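Local structure of probable chitinase (Chromobacterium violaceum, 5JH8) at residues Leu173-Ala181 with Val190-Leu200; Ala209-Tyr219 with Gly290-Met301. The protein probably binds chitin and probably hydrolyses its beta-1,4 linkages between N-acetylglucosamine units. One frame throughout, in Å; residues are numbered along the deposited sequence. Where two conformers were deposited one is given.

Interaction 1 of 2, residues Leu173-Ala181 with Val190-Leu200; sequences LQIMSYDEA and VAGSDWMEDDL. With 6KY ((2S)-2-(dimethylamino)-4-(methylselanyl)butanoic acid), chain E; HIS (histidine), chain F.
Glu180 lies flat along the indole of Trp195, and this stack is the tight part of the contact. With CG anti to the backbone N (chi1 -177°) and the chain extended beyond it, Glu180 runs across the ring face: CB sits 3.5 Å from the centroid of the six-membered ring of Trp195, and the carboxylate plane is only 8° from the ring plane. Gly192 N, at the N-cap of helix 193-206, donates to Glu180 OE1 at 2.8 Å, which, with the stack, holds the carboxylate nearly parallel to the indole. At the root of the same side chain, Glu180 N reaches Val190 O at 2.9 Å. The indole edge meets the backbone where Trp195 CZ3 lies 3.4 Å from Ser177 C. All this closes the turn after strand 172-176 of a family 18 TIM barrel, where chain leaving the C-terminal end of a strand lines the cleft before entering the next helix. The bent end of Met196 puts CE 3.4 Å from Ser177 O. Farther along the helix the fit is looser: Ile175 and Leu200 make no more than a loose apolar contact. On the wet side, a water donates to both Glu180 OE2 and Asp194 OD1, lying between two carboxylates that would otherwise probably repel. Across the turn, Asp179 OD2 accepts a 2.5 Å hydrogen bond from 6KY N.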
loop_
_atom_site.group_PDB
_atom_site.type_symbol
_atom_site.label_atom_id
_atom_site.label_comp_id
_atom_site.label_asym_id
_atom_site.label_seq_id
_atom_site.Cartn_x
_atom_site.Cartn_y
_atom_site.Cartn_z
ATOM N N LEU A 173 8.720 -4.065 -5.385
ATOM C CA LEU A 173 7.477 -4.594 -4.836
ATOM C C LEU A 173 7.085 -3.715 -3.669
ATOM O O LEU A 173 7.889 -3.483 -2.752
ATOM C CB LEU A 173 7.594 -6.042 -4.352
ATOM C CG LEU A 173 8.114 -7.033 -5.390
ATOM C CD1 LEU A 173 8.033 -8.441 -4.858
ATOM C CD2 LEU A 173 7.346 -6.931 -6.713
ATOM N N GLN A 174 5.843 -3.223 -3.707
ATOM C CA GLN A 174 5.269 -2.443 -2.612
ATOM C C GLN A 174 4.560 -3.468 -1.730
ATOM O O GLN A 174 3.467 -3.935 -2.067
ATOM C CB GLN A 174 4.351 -1.346 -3.156
ATOM C CG GLN A 174 3.844 -0.389 -2.101
ATOM C CD GLN A 174 2.463 -0.711 -1.556
ATOM O OE1 GLN A 174 1.572 -1.172 -2.260
ATOM N NE2 GLN A 174 2.275 -0.399 -0.285
ATOM N N ILE A 175 5.199 -3.848 -0.629
ATOM C CA ILE A 175 4.651 -4.880 0.240
ATOM C C ILE A 175 3.633 -4.238 1.166
ATOM O O ILE A 175 3.989 -3.408 2.014
ATOM C CB ILE A 175 5.754 -5.584 1.035
ATOM C CG1 ILE A 175 6.664 -6.351 0.077
ATOM C CG2 ILE A 175 5.119 -6.509 2.093
ATOM C CD1 ILE A 175 7.696 -7.195 0.760
HETATM N N MSE A 176 2.374 -4.632 1.018
HETATM C CA MSE A 176 1.276 -3.999 1.738
HETATM C C MSE A 176 1.219 -4.560 3.157
HETATM O O MSE A 176 0.292 -5.324 3.522
HETATM C CB MSE A 176 -0.039 -4.233 0.996
HETATM C CG MSE A 176 -0.026 -3.595 -0.368
HETATM SE SE MSE A 176 -1.549 -4.089 -1.475
HETATM C CE MSE A 176 -2.943 -3.879 -0.145
ATOM N N SER A 177 2.240 -4.212 3.946
ATOM C CA SER A 177 2.370 -4.705 5.315
ATOM C C SER A 177 1.478 -3.915 6.269
ATOM O O SER A 177 1.926 -3.303 7.245
ATOM C CB SER A 177 3.824 -4.705 5.760
ATOM O OG SER A 177 4.469 -3.470 5.565
ATOM N N TYR A 178 0.182 -3.997 5.961
ATOM C CA TYR A 178 -0.895 -3.452 6.766
ATOM C C TYR A 178 -2.127 -4.304 6.477
ATOM O O TYR A 178 -2.121 -5.168 5.601
ATOM C CB TYR A 178 -1.090 -1.929 6.544
ATOM C CG TYR A 178 -0.892 -1.438 5.124
ATOM C CD1 TYR A 178 -1.813 -1.708 4.133
ATOM C CD2 TYR A 178 0.234 -0.690 4.787
ATOM C CE1 TYR A 178 -1.624 -1.248 2.833
ATOM C CE2 TYR A 178 0.419 -0.226 3.510
ATOM C CZ TYR A 178 -0.510 -0.495 2.540
ATOM O OH TYR A 178 -0.267 0.009 1.290
ATOM N N ASP A 179 -3.185 -4.085 7.243
ATOM C CA ASP A 179 -4.373 -4.935 7.183
ATOM C C ASP A 179 -4.088 -6.371 7.642
ATOM O O ASP A 179 -4.739 -7.320 7.206
ATOM C CB ASP A 179 -5.069 -4.861 5.827
ATOM C CG ASP A 179 -5.612 -3.484 5.552
ATOM O OD1 ASP A 179 -5.850 -2.715 6.513
ATOM O OD2 ASP A 179 -5.774 -3.177 4.366
ATOM N N GLU A 180 -3.139 -6.521 8.569
ATOM C CA GLU A 180 -2.956 -7.803 9.243
ATOM C C GLU A 180 -4.248 -8.240 9.911
ATOM O O GLU A 180 -4.573 -9.435 9.956
ATOM C CB GLU A 180 -1.848 -7.644 10.274
ATOM C CG GLU A 180 -1.480 -8.903 11.001
ATOM C CD GLU A 180 -0.539 -8.671 12.158
ATOM O OE1 GLU A 180 -0.049 -7.541 12.361
ATOM O OE2 GLU A 180 -0.294 -9.667 12.895
ATOM N N ALA A 181 -4.979 -7.281 10.460
ATOM C CA ALA A 181 -6.336 -7.428 10.945
ATOM C C ALA A 181 -7.144 -6.336 10.259
ATOM O O ALA A 181 -6.604 -5.281 9.948
ATOM C CB ALA A 181 -6.416 -7.226 12.464
ATOM N N VAL A 190 -2.855 -3.969 13.213
ATOM C CA VAL A 190 -3.082 -3.764 11.784
ATOM C C VAL A 190 -1.798 -3.904 10.979
ATOM O O VAL A 190 -1.832 -4.278 9.805
ATOM C CB VAL A 190 -3.743 -2.387 11.584
ATOM C CG1 VAL A 190 -3.925 -2.077 10.113
ATOM C CG2 VAL A 190 -5.072 -2.356 12.323
ATOM N N ALA A 191 -0.667 -3.609 11.595
ATOM C CA ALA A 191 0.636 -3.652 10.952
ATOM C C ALA A 191 1.671 -4.044 12.002
ATOM O O ALA A 191 2.666 -3.358 12.224
ATOM C CB ALA A 191 0.958 -2.304 10.303
ATOM N N GLY A 192 1.439 -5.178 12.659
ATOM C CA GLY A 192 2.303 -5.580 13.755
ATOM C C GLY A 192 3.726 -5.807 13.275
ATOM O O GLY A 192 3.960 -6.388 12.212
ATOM N N SER A 193 4.696 -5.372 14.090
ATOM C CA SER A 193 6.087 -5.429 13.673
ATOM C C SER A 193 6.606 -6.850 13.569
ATOM O O SER A 193 7.499 -7.115 12.757
ATOM C CB SER A 193 6.957 -4.656 14.651
ATOM O OG SER A 193 6.798 -5.113 15.980
ATOM N N ASP A 194 6.098 -7.763 14.399
ATOM C CA ASP A 194 6.533 -9.158 14.341
ATOM C C ASP A 194 6.091 -9.800 13.024
ATOM O O ASP A 194 6.887 -10.434 12.320
ATOM C CB ASP A 194 6.051 -9.925 15.583
ATOM C CG ASP A 194 4.544 -9.859 15.826
ATOM O OD1 ASP A 194 3.820 -9.024 15.263
ATOM O OD2 ASP A 194 4.081 -10.681 16.651
ATOM N N TRP A 195 4.826 -9.603 12.667
ATOM C CA TRP A 195 4.285 -10.043 11.385
ATOM C C TRP A 195 5.005 -9.373 10.219
ATOM O O TRP A 195 5.365 -10.033 9.236
ATOM C CB TRP A 195 2.791 -9.715 11.407
ATOM C CG TRP A 195 2.028 -9.866 10.151
ATOM C CD1 TRP A 195 1.521 -11.026 9.644
ATOM C CD2 TRP A 195 1.587 -8.819 9.267
ATOM N NE1 TRP A 195 0.807 -10.779 8.496
ATOM C CE2 TRP A 195 0.843 -9.430 8.236
ATOM C CE3 TRP A 195 1.749 -7.427 9.250
ATOM C CZ2 TRP A 195 0.260 -8.691 7.194
ATOM C CZ3 TRP A 195 1.168 -6.702 8.225
ATOM C CH2 TRP A 195 0.428 -7.335 7.210
HETATM N N MSE A 196 5.223 -8.059 10.306
HETATM C CA MSE A 196 5.920 -7.313 9.271
HETATM C C MSE A 196 7.318 -7.869 9.065
HETATM O O MSE A 196 7.738 -8.027 7.930
HETATM C CB MSE A 196 5.975 -5.820 9.623
HETATM C CG MSE A 196 6.667 -4.989 8.565
HETATM SE SE MSE A 196 6.686 -3.090 9.023
HETATM C CE MSE A 196 4.774 -2.761 9.110
ATOM N N GLU A 197 8.043 -8.131 10.156
ATOM C CA GLU A 197 9.397 -8.660 10.031
ATOM C C GLU A 197 9.386 -10.058 9.429
ATOM O O GLU A 197 10.247 -10.390 8.603
ATOM C CB GLU A 197 10.097 -8.638 11.380
ATOM C CG GLU A 197 10.473 -7.221 11.791
ATOM C CD GLU A 197 10.966 -7.105 13.213
ATOM O OE1 GLU A 197 11.460 -8.113 13.761
ATOM O OE2 GLU A 197 10.854 -5.996 13.785
ATOM N N ASP A 198 8.420 -10.897 9.819
ATOM C CA ASP A 198 8.300 -12.193 9.163
ATOM C C ASP A 198 8.053 -12.017 7.673
ATOM O O ASP A 198 8.620 -12.739 6.846
ATOM C CB ASP A 198 7.155 -13.015 9.757
ATOM C CG ASP A 198 7.431 -13.512 11.163
ATOM O OD1 ASP A 198 8.598 -13.527 11.603
ATOM O OD2 ASP A 198 6.471 -13.946 11.830
ATOM N N ASP A 199 7.182 -11.071 7.315
ATOM C CA ASP A 199 6.880 -10.847 5.908
ATOM C C ASP A 199 8.104 -10.339 5.150
ATOM O O ASP A 199 8.356 -10.759 4.014
ATOM C CB ASP A 199 5.764 -9.810 5.768
ATOM C CG ASP A 199 4.463 -10.181 6.442
ATOM O OD1 ASP A 199 4.166 -11.370 6.643
ATOM O OD2 ASP A 199 3.699 -9.205 6.709
ATOM N N LEU A 200 8.869 -9.426 5.763
ATOM C CA LEU A 200 10.063 -8.880 5.123
ATOM C C LEU A 200 11.168 -9.922 5.022
ATOM O O LEU A 200 11.866 -9.980 4.007
ATOM C CB LEU A 200 10.533 -7.638 5.867
ATOM C CG LEU A 200 9.615 -6.415 5.721
ATOM C CD1 LEU A 200 10.109 -5.312 6.638
ATOM C CD2 LEU A 200 9.554 -5.916 4.294
HETATM N N 6KY E . -6.517 -0.916 3.489
HETATM C CA 6KY E . -7.348 -1.468 2.373
HETATM C C 6KY E . -7.365 -0.487 1.219
HETATM O O 6KY E . -7.929 0.594 1.340
HETATM C CB 6KY E . -8.786 -1.826 2.801
HETATM C CG 6KY E . -8.807 -2.949 3.852
HETATM SE SE 6KY E . -10.605 -3.553 4.340
HETATM C CE 6KY E . -11.069 -2.018 5.452
HETATM C CN1 6KY E . -7.149 0.189 4.234
HETATM C CN2 6KY E . -5.176 -0.468 3.043
HETATM N N HIS F . -6.705 -0.848 0.117
HETATM C CA HIS F . -6.637 0.021 -1.054
HETATM C C HIS F . -8.012 0.127 -1.700
HETATM O O HIS F . -8.878 -0.741 -1.530
HETATM C CB HIS F . -5.602 -0.502 -2.054
HETATM C CG HIS F . -4.184 -0.357 -1.589
HETATM N ND1 HIS F . -3.110 -0.430 -2.449
HETATM C CD2 HIS F . -3.663 -0.163 -0.354
HETATM C CE1 HIS F . -1.991 -0.263 -1.770
HETATM N NE2 HIS F . -2.296 -0.121 -0.492
HETATM O OXT HIS F . -8.283 1.101 -2.403
HETATM O O HOH W 1 1.082 -8.852 15.052
#

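Interaction 2 of 2, residues Ala209-Tyr219 with Gly290-Met301; sequences AAKILNGIPAY and GLGGTSLYALGM. With HIS (histidine), chain F; 6KY ((2S)-2-(dimethylamino)-4-(methylselanyl)butanoic acid), chain E.
Ile216 N bonds to Ser295 O, Tyr297 N to Ile216 O, and Ala218 N to Tyr297 O at 2.8 Å and nearly straight (177°), the firm backbone bonds between the parallel strands 212-217 and 293-297. At the N-terminal end the bonds are weak, with Gly292 N shared between Ala209 O and Ile212 O. Side-chain hydroxyls reinforce the middle. Ser295 OG donates to Asn214 O at 2.7 Å, and Thr294 OG1 to Asn214 OD1 at 2.8 Å, from above the plane of the amide; Asn214 CG, set between its own N and carbonyl carbon (chi1 71°), turns OD1 toward the threonine. Among apolar contacts, Ile216 and Leu296 lie side by side, CB to CD1 3.8 Å, while the Leu291 side chain crosses that of Asn214 at about a right angle, CD1 against CB. A Met-aromatic contact follows, selenomethionine Met301 SE lying obliquely 3.8 Å from Tyr219 CD1. Tyr297 is sandwiched: HIS CD2 lies over one face, 3.4 Å from CE2, and Ala298 CB over the other. A cis peptide links Tyr297 to Ala298. This is the parallel pairing of neighbouring strands in the family 18 TIM barrel, with Tyr219 and Tyr297 toward their C-terminal ends lining the 6KY pocket.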
loop_
_atom_site.group_PDB
_atom_site.type_symbol
_atom_site.label_atom_id
_atom_site.label_comp_id
_atom_site.label_asym_id
_atom_site.label_seq_id
_atom_site.Cartn_x
_atom_site.Cartn_y
_atom_site.Cartn_z
ATOM N N ALA A 209 16.741 -6.930 -1.561
ATOM C CA ALA A 209 16.093 -6.055 -0.596
ATOM C C ALA A 209 15.907 -4.645 -1.142
ATOM O O ALA A 209 14.917 -3.985 -0.813
ATOM C CB ALA A 209 16.880 -6.021 0.708
ATOM N N ALA A 210 16.828 -4.174 -1.992
ATOM C CA ALA A 210 16.721 -2.826 -2.538
ATOM C C ALA A 210 15.507 -2.657 -3.433
ATOM O O ALA A 210 15.136 -1.522 -3.742
ATOM C CB ALA A 210 17.988 -2.477 -3.313
ATOM N N LYS A 211 14.864 -3.750 -3.847
ATOM C CA LYS A 211 13.644 -3.688 -4.632
ATOM C C LYS A 211 12.387 -3.843 -3.793
ATOM O O LYS A 211 11.303 -3.971 -4.352
ATOM C CB LYS A 211 13.661 -4.777 -5.701
ATOM C CG LYS A 211 14.748 -4.653 -6.724
ATOM C CD LYS A 211 14.559 -5.765 -7.743
ATOM C CE LYS A 211 14.786 -5.284 -9.130
ATOM N NZ LYS A 211 14.439 -6.325 -10.106
ATOM N N ILE A 212 12.511 -3.884 -2.476
ATOM C CA ILE A 212 11.369 -4.015 -1.587
ATOM C C ILE A 212 11.087 -2.683 -0.911
ATOM O O ILE A 212 12.000 -2.028 -0.408
ATOM C CB ILE A 212 11.631 -5.115 -0.543
ATOM C CG1 ILE A 212 11.799 -6.489 -1.210
ATOM C CG2 ILE A 212 10.552 -5.121 0.539
ATOM C CD1 ILE A 212 10.604 -6.999 -1.939
ATOM N N LEU A 213 9.808 -2.307 -0.888
ATOM C CA LEU A 213 9.300 -1.256 -0.021
ATOM C C LEU A 213 8.408 -1.920 1.022
ATOM O O LEU A 213 7.560 -2.740 0.663
ATOM C CB LEU A 213 8.453 -0.240 -0.798
ATOM C CG LEU A 213 9.040 0.318 -2.081
ATOM C CD1 LEU A 213 7.986 1.116 -2.792
ATOM C CD2 LEU A 213 10.274 1.174 -1.804
ATOM N N ASN A 214 8.590 -1.599 2.313
ATOM C CA ASN A 214 7.567 -1.974 3.271
ATOM C C ASN A 214 6.423 -0.974 3.202
ATOM O O ASN A 214 6.452 -0.002 2.443
ATOM C CB ASN A 214 8.136 -2.212 4.671
ATOM C CG ASN A 214 8.583 -0.952 5.362
ATOM O OD1 ASN A 214 8.937 0.030 4.732
ATOM N ND2 ASN A 214 8.591 -0.988 6.701
ATOM N N GLY A 215 5.395 -1.252 3.987
ATOM C CA GLY A 215 4.192 -0.433 4.022
ATOM C C GLY A 215 3.833 -0.075 5.445
ATOM O O GLY A 215 3.860 -0.924 6.347
ATOM N N ILE A 216 3.474 1.193 5.643
ATOM C CA ILE A 216 3.118 1.711 6.965
ATOM C C ILE A 216 1.777 2.418 6.847
ATOM O O ILE A 216 1.609 3.293 5.992
ATOM C CB ILE A 216 4.179 2.686 7.511
ATOM C CG1 ILE A 216 5.564 2.039 7.473
ATOM C CG2 ILE A 216 3.783 3.161 8.900
ATOM C CD1 ILE A 216 6.696 2.988 7.876
ATOM N N PRO A 217 0.797 2.043 7.674
ATOM C CA PRO A 217 -0.518 2.675 7.594
ATOM C C PRO A 217 -0.574 3.967 8.391
ATOM O O PRO A 217 -0.038 4.063 9.494
ATOM C CB PRO A 217 -1.427 1.621 8.229
ATOM C CG PRO A 217 -0.542 1.014 9.324
ATOM C CD PRO A 217 0.850 0.983 8.714
ATOM N N ALA A 218 -1.274 4.949 7.834
ATOM C CA ALA A 218 -1.663 6.167 8.548
ATOM C C ALA A 218 -3.058 6.040 9.125
ATOM O O ALA A 218 -3.844 6.989 9.139
ATOM C CB ALA A 218 -1.539 7.380 7.633
ATOM N N TYR A 219 -3.368 4.843 9.618
ATOM C CA TYR A 219 -4.685 4.530 10.140
ATOM C C TYR A 219 -4.545 3.291 11.018
ATOM O O TYR A 219 -3.525 2.581 10.996
ATOM C CB TYR A 219 -5.727 4.269 9.016
ATOM C CG TYR A 219 -5.417 3.020 8.207
ATOM C CD1 TYR A 219 -4.574 3.049 7.100
ATOM C CD2 TYR A 219 -5.936 1.805 8.585
ATOM C CE1 TYR A 219 -4.241 1.911 6.423
ATOM C CE2 TYR A 219 -5.600 0.638 7.920
ATOM C CZ TYR A 219 -4.749 0.695 6.841
ATOM O OH TYR A 219 -4.373 -0.426 6.151
ATOM N N GLY A 290 18.026 -3.163 4.599
ATOM C CA GLY A 290 18.494 -2.708 3.306
ATOM C C GLY A 290 17.395 -2.576 2.276
ATOM O O GLY A 290 17.625 -2.835 1.089
ATOM N N LEU A 291 16.187 -2.213 2.701
ATOM C CA LEU A 291 15.085 -2.083 1.772
ATOM C C LEU A 291 15.322 -0.912 0.822
ATOM O O LEU A 291 16.088 0.018 1.098
ATOM C CB LEU A 291 13.767 -1.840 2.508
ATOM C CG LEU A 291 13.372 -2.872 3.568
ATOM C CD1 LEU A 291 11.992 -2.537 4.114
ATOM C CD2 LEU A 291 13.402 -4.287 3.022
ATOM N N GLY A 292 14.607 -0.943 -0.300
ATOM C CA GLY A 292 14.589 0.181 -1.212
ATOM C C GLY A 292 13.904 1.406 -0.664
ATOM O O GLY A 292 14.102 2.498 -1.205
ATOM N N GLY A 293 13.077 1.240 0.361
ATOM C CA GLY A 293 12.365 2.353 0.936
ATOM C C GLY A 293 11.091 1.883 1.592
ATOM O O GLY A 293 10.952 0.704 1.932
ATOM N N THR A 294 10.205 2.848 1.802
ATOM C CA THR A 294 8.946 2.602 2.475
ATOM C C THR A 294 7.812 3.222 1.677
ATOM O O THR A 294 8.031 4.035 0.784
ATOM C CB THR A 294 8.989 3.130 3.920
ATOM O OG1 THR A 294 7.897 2.622 4.673
ATOM C CG2 THR A 294 9.011 4.664 4.000
ATOM N N SER A 295 6.603 2.824 2.017
ATOM C CA SER A 295 5.395 3.333 1.400
ATOM C C SER A 295 4.381 3.610 2.502
ATOM O O SER A 295 4.315 2.862 3.492
ATOM C CB SER A 295 4.850 2.342 0.368
ATOM O OG SER A 295 4.469 1.100 0.935
ATOM N N LEU A 296 3.621 4.692 2.342
ATOM C CA LEU A 296 2.731 5.212 3.373
ATOM C C LEU A 296 1.320 5.281 2.811
ATOM O O LEU A 296 1.110 5.887 1.755
ATOM C CB LEU A 296 3.171 6.608 3.833
ATOM C CG LEU A 296 4.603 6.776 4.398
ATOM C CD1 LEU A 296 4.991 5.741 5.450
ATOM C CD2 LEU A 296 5.680 6.825 3.304
ATOM N N TYR A 297 0.363 4.697 3.512
ATOM C CA TYR A 297 -1.004 4.639 3.022
ATOM C C TYR A 297 -1.907 5.305 4.054
ATOM O O TYR A 297 -2.118 4.738 5.135
ATOM C CB TYR A 297 -1.461 3.186 2.778
ATOM C CG TYR A 297 -2.740 3.156 1.977
ATOM C CD1 TYR A 297 -3.969 3.228 2.600
ATOM C CD2 TYR A 297 -2.717 3.194 0.598
ATOM C CE1 TYR A 297 -5.145 3.271 1.883
ATOM C CE2 TYR A 297 -3.889 3.268 -0.130
ATOM C CZ TYR A 297 -5.104 3.314 0.528
ATOM O OH TYR A 297 -6.301 3.370 -0.141
ATOM N N ALA A 298 -2.477 6.492 3.779
ATOM C CA ALA A 298 -2.436 7.261 2.536
ATOM C C ALA A 298 -2.592 8.759 2.894
ATOM O O ALA A 298 -3.026 9.121 3.983
ATOM C CB ALA A 298 -3.551 6.851 1.599
ATOM N N LEU A 299 -2.240 9.609 1.933
ATOM C CA LEU A 299 -2.343 11.051 2.102
ATOM C C LEU A 299 -3.777 11.469 2.408
ATOM O O LEU A 299 -4.729 11.066 1.741
ATOM C CB LEU A 299 -1.854 11.748 0.830
ATOM C CG LEU A 299 -0.354 11.637 0.549
ATOM C CD1 LEU A 299 -0.092 12.018 -0.897
ATOM C CD2 LEU A 299 0.514 12.517 1.473
ATOM N N GLY A 300 -3.923 12.311 3.423
ATOM C CA GLY A 300 -5.209 12.789 3.860
ATOM C C GLY A 300 -5.638 12.192 5.179
ATOM O O GLY A 300 -6.589 12.688 5.785
HETATM N N MSE A 301 -4.968 11.141 5.636
HETATM C CA MSE A 301 -5.327 10.497 6.886
HETATM C C MSE A 301 -4.497 10.976 8.072
HETATM O O MSE A 301 -4.768 10.593 9.218
HETATM C CB MSE A 301 -5.113 8.988 6.755
HETATM C CG MSE A 301 -5.909 8.347 5.673
HETATM SE SE MSE A 301 -5.552 6.438 5.740
HETATM C CE MSE A 301 -6.627 5.894 4.197
HETATM N N HIS F . -6.705 -0.848 0.117
HETATM C CA HIS F . -6.637 0.021 -1.054
HETATM C C HIS F . -8.012 0.127 -1.700
HETATM O O HIS F . -8.878 -0.741 -1.530
HETATM C CB HIS F . -5.602 -0.502 -2.054
HETATM C CG HIS F . -4.184 -0.357 -1.589
HETATM N ND1 HIS F . -3.110 -0.430 -2.449
HETATM C CD2 HIS F . -3.663 -0.163 -0.354
HETATM C CE1 HIS F . -1.991 -0.263 -1.770
HETATM N NE2 HIS F . -2.296 -0.121 -0.492
HETATM O OXT HIS F . -8.283 1.101 -2.403
HETATM N N 6KY E . -6.517 -0.916 3.489
HETATM C CA 6KY E . -7.348 -1.468 2.373
HETATM C C 6KY E . -7.365 -0.487 1.219
HETATM O O 6KY E . -7.929 0.594 1.340
HETATM C CB 6KY E . -8.786 -1.826 2.801
HETATM C CG 6KY E . -8.807 -2.949 3.852
HETATM SE SE 6KY E . -10.605 -3.553 4.340
HETATM C CE 6KY E . -11.069 -2.018 5.452
HETATM C CN1 6KY E . -7.149 0.189 4.234
HETATM C CN2 6KY E . -5.176 -0.468 3.043
#

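Interaction 1 and interaction 2, with centres about 10 Å apart, follow one another around the barrel: helix 193-206 of the first leads into strand 212-222 of the second, which also lies beside strand 172-176. Two probable hydrogen bonds join them, Ser177 OG to Gly215 O at 2.7 Å and Asp179 OD1 to Tyr219 OH at 2.7 Å. The second, together with Tyr221 OH, holds OD1 of the acid whose OD2 takes the amine of 6KY. HIS is held by both contacts, its NE2 2.7 Å from Tyr178 OH at the imidazole edge and its CD2 over the face of the Tyr297 ring. Tyr178 CD1 approaches Tyr219 OH to 3.5 Å, bringing both contacts to one pocket.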